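Local coordinates for protein ketol-acid reductoisomerase (uncultured archaeon GZfos26G2, PDB 4XDY) that uses NADH and magnesium to rearrange and reduce (S)-2-acetolactate to (R)-2,3-dihydroxy-isovalerate, a step in the biosynthesis of branched-chain amino acids, at residues A[126-131]-A[158-163]; A[100-105]-A[122-127]. All coordinates share one frame; numbering follows the deposited sequence. Where two conformers were deposited one is given.

Interaction 1 (A[126-131]-A[158-163])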
loop_
_atom_site.group_PDB
_atom_site.type_symbol
_atom_site.label_atom_id
_atom_site.label_comp_id
_atom_site.label_asym_id
_atom_site.label_seq_id
_atom_site.Cartn_x
_atom_site.Cartn_y
_atom_site.Cartn_z
ATOM N N ASP A 126 -26.166 -30.947 -14.200
ATOM C CA ASP A 126 -26.605 -31.527 -12.924
ATOM C C ASP A 126 -25.652 -31.348 -11.798
ATOM O O ASP A 126 -25.747 -32.016 -10.782
ATOM C CB ASP A 126 -26.995 -33.023 -13.141
ATOM C CG ASP A 126 -25.824 -33.871 -13.631
ATOM O OD1 ASP A 126 -24.688 -33.361 -13.799
ATOM O OD2 ASP A 126 -26.028 -35.071 -13.805
ATOM N N VAL A 127 -24.679 -30.433 -11.935
ATOM C CA VAL A 127 -23.805 -30.062 -10.816
ATOM C C VAL A 127 -24.011 -28.623 -10.409
ATOM O O VAL A 127 -24.349 -27.788 -11.223
ATOM C CB VAL A 127 -22.242 -30.311 -11.126
ATOM C CG1 VAL A 127 -22.022 -31.766 -11.516
ATOM C CG2 VAL A 127 -21.778 -29.366 -12.202
ATOM N N ASP A 128 -23.810 -28.343 -9.148
ATOM C CA ASP A 128 -23.904 -26.981 -8.712
ATOM C C ASP A 128 -22.602 -26.289 -9.270
ATOM O O ASP A 128 -21.521 -26.941 -9.343
ATOM C CB ASP A 128 -23.915 -26.880 -7.255
ATOM C CG ASP A 128 -25.263 -27.393 -6.559
ATOM O OD1 ASP A 128 -26.289 -27.361 -7.208
ATOM O OD2 ASP A 128 -25.160 -27.651 -5.344
ATOM N N VAL A 129 -22.715 -24.990 -9.509
ATOM C CA VAL A 129 -21.551 -24.193 -9.992
ATOM C C VAL A 129 -21.513 -22.894 -9.196
ATOM O O VAL A 129 -22.472 -22.067 -9.261
ATOM C CB VAL A 129 -21.590 -23.930 -11.497
ATOM C CG1 VAL A 129 -20.343 -23.092 -11.971
ATOM C CG2 VAL A 129 -21.648 -25.194 -12.270
ATOM N N ILE A 130 -20.467 -22.763 -8.397
ATOM C CA ILE A 130 -20.333 -21.713 -7.443
ATOM C C ILE A 130 -18.976 -21.017 -7.554
ATOM O O ILE A 130 -18.026 -21.589 -8.093
ATOM C CB ILE A 130 -20.590 -22.182 -6.015
ATOM C CG1 ILE A 130 -19.666 -23.316 -5.673
ATOM C CG2 ILE A 130 -22.070 -22.630 -5.925
ATOM C CD1 ILE A 130 -19.666 -23.628 -4.224
ATOM N N MET A 131 -18.891 -19.849 -6.939
ATOM C CA MET A 131 -17.639 -19.110 -6.857
ATOM C C MET A 131 -17.514 -18.437 -5.529
ATOM O O MET A 131 -18.466 -17.773 -5.041
ATOM C CB MET A 131 -17.522 -18.038 -7.991
ATOM C CG MET A 131 -16.300 -17.256 -7.646
ATOM S SD MET A 131 -15.794 -16.382 -9.050
ATOM C CE MET A 131 -16.943 -15.381 -9.041
ATOM N N LYS A 158 -23.909 -19.956 -10.287
ATOM C CA LYS A 158 -24.257 -20.005 -11.697
ATOM C C LYS A 158 -25.314 -21.125 -11.904
ATOM O O LYS A 158 -26.139 -20.973 -12.761
ATOM C CB LYS A 158 -23.034 -20.400 -12.505
ATOM C CG LYS A 158 -23.257 -20.627 -14.016
ATOM C CD LYS A 158 -23.549 -19.254 -14.602
ATOM C CE LYS A 158 -23.591 -19.129 -16.101
ATOM N NZ LYS A 158 -23.656 -17.631 -16.241
ATOM N N GLN A 159 -25.179 -22.233 -11.155
ATOM C CA GLN A 159 -26.124 -23.407 -11.270
ATOM C C GLN A 159 -26.412 -23.937 -9.855
ATOM O O GLN A 159 -25.520 -24.057 -9.010
ATOM C CB GLN A 159 -25.527 -24.565 -12.078
ATOM C CG GLN A 159 -25.206 -24.236 -13.503
ATOM C CD GLN A 159 -24.803 -25.368 -14.377
ATOM O OE1 GLN A 159 -24.528 -25.113 -15.534
ATOM N NE2 GLN A 159 -24.588 -26.553 -13.835
ATOM N N ASN A 160 -27.682 -24.310 -9.625
ATOM C CA ASN A 160 -28.118 -24.709 -8.274
ATOM C C ASN A 160 -29.092 -25.940 -8.372
ATOM O O ASN A 160 -30.177 -25.958 -7.690
ATOM C CB ASN A 160 -28.842 -23.539 -7.636
ATOM C CG ASN A 160 -29.314 -23.835 -6.243
ATOM O OD1 ASN A 160 -28.712 -24.604 -5.487
ATOM N ND2 ASN A 160 -30.438 -23.214 -5.900
ATOM N N PRO A 161 -28.689 -26.969 -9.108
ATOM C CA PRO A 161 -29.622 -28.123 -9.177
ATOM C C PRO A 161 -29.826 -28.904 -7.868
ATOM O O PRO A 161 -30.850 -29.626 -7.754
ATOM C CB PRO A 161 -29.009 -29.003 -10.267
ATOM C CG PRO A 161 -27.546 -28.674 -10.225
ATOM C CD PRO A 161 -27.571 -27.186 -10.034
ATOM N N SER A 162 -28.935 -28.731 -6.908
ATOM C CA SER A 162 -29.072 -29.384 -5.626
ATOM C C SER A 162 -29.930 -28.587 -4.669
ATOM O O SER A 162 -30.220 -29.051 -3.571
ATOM C CB SER A 162 -27.705 -29.677 -4.983
ATOM O OG SER A 162 -27.280 -28.537 -4.253
ATOM N N GLY A 163 -30.156 -27.328 -4.998
ATOM C CA GLY A 163 -30.681 -26.311 -4.070
ATOM C C GLY A 163 -29.807 -25.735 -3.032
ATOM O O GLY A 163 -30.163 -24.704 -2.426
#
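Asp128 grips the turn of 158-163 with both carboxylate oxygens. OD2 of Asp128 receives the hydroxyl OG of Ser162 on its syn lone pair at 2.5 Å. OD1 of Asp128 receives the backbone N of Ser162 at 3.0 Å, also from the syn side but 19° out of the carboxylate plane. The Pro161 ring packs over the same OD1 with its CD and over Val127 O with its CG, while the residue as a whole is exposed to solvent. With chi1 at -71°, the carboxylate lies beside the backbone N of Asp128 and reaches the type I turn Asn160 to Gly163. Replacing Asp128 by an alanine removes both oxygens, and the N of Ser162 would probably lose its acceptor, its OG one partner, and the turn its hold on the strand.

Next to this clasp the backbones pair antiparallel. Val129 N bonds Gln159 O at 3.0 Å. Val129 O takes Lys158 N at 2.8 Å and, more weakly, Gln159 N, so Lys158 and Gln159 form a classic beta bulge opposite Val129. The extended Gln159 side chain runs obliquely over CG2 of Val129. Its NE2 donates to Val127 O at 2.9 Å, in the carbonyl plane, and also to Pro124 O.

The Lys158 end is looser. Lys158 lays only its CB beside CG1 of Val129, 3.8 Å away. Its chain then leaves toward Glu189, where NZ forms a salt bridge.

Val129 rests on Phe188 of helix 188-203, whereas Asp128 and Ile130 meet helix 165-175. Strand 107-110 runs parallel to strand 128-134 and pairs with it.

Interaction 2 (A[100-105]-A[122-127])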
loop_
_atom_site.group_PDB
_atom_site.type_symbol
_atom_site.label_atom_id
_atom_site.label_comp_id
_atom_site.label_asym_id
_atom_site.label_seq_id
_atom_site.Cartn_x
_atom_site.Cartn_y
_atom_site.Cartn_z
ATOM N N PRO A 100 -14.709 -36.137 -16.035
ATOM C CA PRO A 100 -15.235 -37.550 -15.918
ATOM C C PRO A 100 -15.537 -38.042 -14.550
ATOM O O PRO A 100 -16.218 -39.062 -14.415
ATOM C CB PRO A 100 -14.091 -38.380 -16.518
ATOM C CG PRO A 100 -13.408 -37.418 -17.499
ATOM C CD PRO A 100 -13.369 -36.123 -16.648
ATOM N N GLN A 101 -15.051 -37.369 -13.519
ATOM C CA GLN A 101 -15.329 -37.724 -12.144
ATOM C C GLN A 101 -16.511 -36.945 -11.559
ATOM O O GLN A 101 -16.852 -37.111 -10.379
ATOM C CB GLN A 101 -14.090 -37.523 -11.270
ATOM C CG GLN A 101 -12.788 -38.025 -11.924
ATOM C CD GLN A 101 -12.959 -39.426 -12.462
ATOM O OE1 GLN A 101 -13.036 -39.675 -13.697
ATOM N NE2 GLN A 101 -13.126 -40.348 -11.530
ATOM N N LEU A 102 -17.111 -36.059 -12.350
ATOM C CA LEU A 102 -18.194 -35.213 -11.790
ATOM C C LEU A 102 -19.391 -36.170 -11.637
ATOM O O LEU A 102 -19.564 -37.109 -12.418
ATOM C CB LEU A 102 -18.514 -34.029 -12.672
ATOM C CG LEU A 102 -17.494 -32.874 -12.544
ATOM C CD1 LEU A 102 -17.977 -31.585 -13.222
ATOM C CD2 LEU A 102 -17.066 -32.514 -11.107
ATOM N N LYS A 103 -20.113 -36.049 -10.567
ATOM C CA LYS A 103 -21.345 -36.815 -10.432
ATOM C C LYS A 103 -22.383 -35.759 -10.114
ATOM O O LYS A 103 -22.077 -34.779 -9.420
ATOM C CB LYS A 103 -21.225 -37.786 -9.257
ATOM C CG LYS A 103 -20.270 -38.927 -9.534
ATOM C CD LYS A 103 -20.994 -40.096 -10.138
ATOM C CE LYS A 103 -21.712 -40.900 -9.049
ATOM N NZ LYS A 103 -21.398 -42.344 -9.200
ATOM N N ALA A 104 -23.619 -36.066 -10.456
ATOM C CA ALA A 104 -24.756 -35.212 -10.009
ATOM C C ALA A 104 -24.680 -34.793 -8.623
ATOM O O ALA A 104 -24.441 -35.578 -7.724
ATOM C CB ALA A 104 -26.105 -35.921 -10.262
ATOM N N GLY A 105 -24.966 -33.514 -8.422
ATOM C CA GLY A 105 -24.987 -32.892 -7.117
ATOM C C GLY A 105 -23.717 -32.587 -6.407
ATOM O O GLY A 105 -23.760 -32.033 -5.290
ATOM N N VAL A 122 -17.748 -25.417 -19.637
ATOM C CA VAL A 122 -19.207 -25.460 -19.710
ATOM C C VAL A 122 -19.595 -26.721 -18.876
ATOM O O VAL A 122 -19.451 -27.805 -19.338
ATOM C CB VAL A 122 -19.785 -25.488 -21.150
ATOM C CG1 VAL A 122 -21.324 -25.586 -21.124
ATOM C CG2 VAL A 122 -19.421 -24.235 -21.947
ATOM N N PRO A 123 -19.959 -26.547 -17.598
ATOM C CA PRO A 123 -20.153 -27.661 -16.639
ATOM C C PRO A 123 -21.411 -28.475 -17.030
ATOM O O PRO A 123 -22.176 -28.029 -17.796
ATOM C CB PRO A 123 -20.294 -26.971 -15.284
ATOM C CG PRO A 123 -19.784 -25.579 -15.552
ATOM C CD PRO A 123 -20.238 -25.269 -16.975
ATOM N N PRO A 124 -21.468 -29.725 -16.641
ATOM C CA PRO A 124 -22.776 -30.398 -16.823
ATOM C C PRO A 124 -23.929 -29.686 -16.076
ATOM O O PRO A 124 -23.724 -29.046 -14.998
ATOM C CB PRO A 124 -22.513 -31.818 -16.278
ATOM C CG PRO A 124 -21.393 -31.694 -15.352
ATOM C CD PRO A 124 -20.568 -30.458 -15.741
ATOM N N GLU A 125 -25.135 -29.907 -16.567
ATOM C CA GLU A 125 -26.344 -29.311 -16.032
ATOM C C GLU A 125 -26.635 -29.772 -14.596
ATOM O O GLU A 125 -27.229 -29.030 -13.814
ATOM C CB GLU A 125 -27.507 -29.453 -17.009
ATOM C CG GLU A 125 -27.966 -30.900 -17.234
ATOM C CD GLU A 125 -28.922 -31.406 -16.121
ATOM O OE1 GLU A 125 -29.043 -32.653 -15.974
ATOM O OE2 GLU A 125 -29.493 -30.553 -15.398
ATOM N N ASP A 126 -26.166 -30.947 -14.200
ATOM C CA ASP A 126 -26.605 -31.527 -12.924
ATOM C C ASP A 126 -25.652 -31.348 -11.798
ATOM O O ASP A 126 -25.747 -32.016 -10.782
ATOM C CB ASP A 126 -26.995 -33.023 -13.141
ATOM C CG ASP A 126 -25.824 -33.871 -13.631
ATOM O OD1 ASP A 126 -24.688 -33.361 -13.799
ATOM O OD2 ASP A 126 -26.028 -35.071 -13.805
ATOM N N VAL A 127 -24.679 -30.433 -11.935
ATOM C CA VAL A 127 -23.805 -30.062 -10.816
ATOM C C VAL A 127 -24.011 -28.623 -10.409
ATOM O O VAL A 127 -24.349 -27.788 -11.223
ATOM C CB VAL A 127 -22.242 -30.311 -11.126
ATOM C CG1 VAL A 127 -22.022 -31.766 -11.516
ATOM C CG2 VAL A 127 -21.778 -29.366 -12.202
#
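The backbones of Gly105 and Val127 come within 4.8 Å, CA to CA, and a single hydrogen bond joins the two segments, from Gly105 N to Asp126 O at 2.9 Å. It is nearly straight, 173° at the hydrogen, and lies in the carbonyl plane. The CA of Ala104 adds a CH...O contact to that same Asp126 O at 3.4 Å, so two neighbouring residues converge on one carbonyl.

Ala104 also touches the Asp126 side chain. Its CB lies 3.6 Å from OD2 of Asp126. A chi1 of 61° sets that carboxylate between its own backbone N and carbonyl carbon, beside the Ala104 methyl. This end of the contact lies at the surface.

At the other end the contact is apolar. CD1 of Leu102 touches CD and CG of the Pro124 ring, 3.8 Å from CD, and the two side chains cross at about a right angle. Tyr94 of helix 90-98 touches both of them. CG1 of Val127 lies 3.7 Å from Lys103 O and a looser 4.3 Å from Leu102 CB.

The two segments lead into the parallel strands 107-110 and 128-134, the first from a short 3-10 turn. The Gly105 bond lies just ahead of the strand pairing, in the Rossmann-type NAD-binding domain. Such connections, entering neighbouring parallel strands side by side, fit its alternating helix-strand fold.

Interactions 1 and 2 lie next to each other, centres about 9 Å apart, and share Asp126 and Val127. Both flank the start of strand 128-134: interaction 1 on its antiparallel side, toward the loop after strand 153-157, and interaction 2 on its parallel side, toward the loop before strand 107-110. Interaction 1 is partly buried and richly polar, with a carboxylate clasp and sheet pairing. Interaction 2 is a surface contact, with one backbone bond and a small apolar patch. Gln159 joins the two, reaching from interaction 1 to the backbone of 122-127. Pro161 CG packs on Glu125 O, and CG2 of Val129 on Pro123 CB. All four segments belong to the N-terminal Rossmann domain.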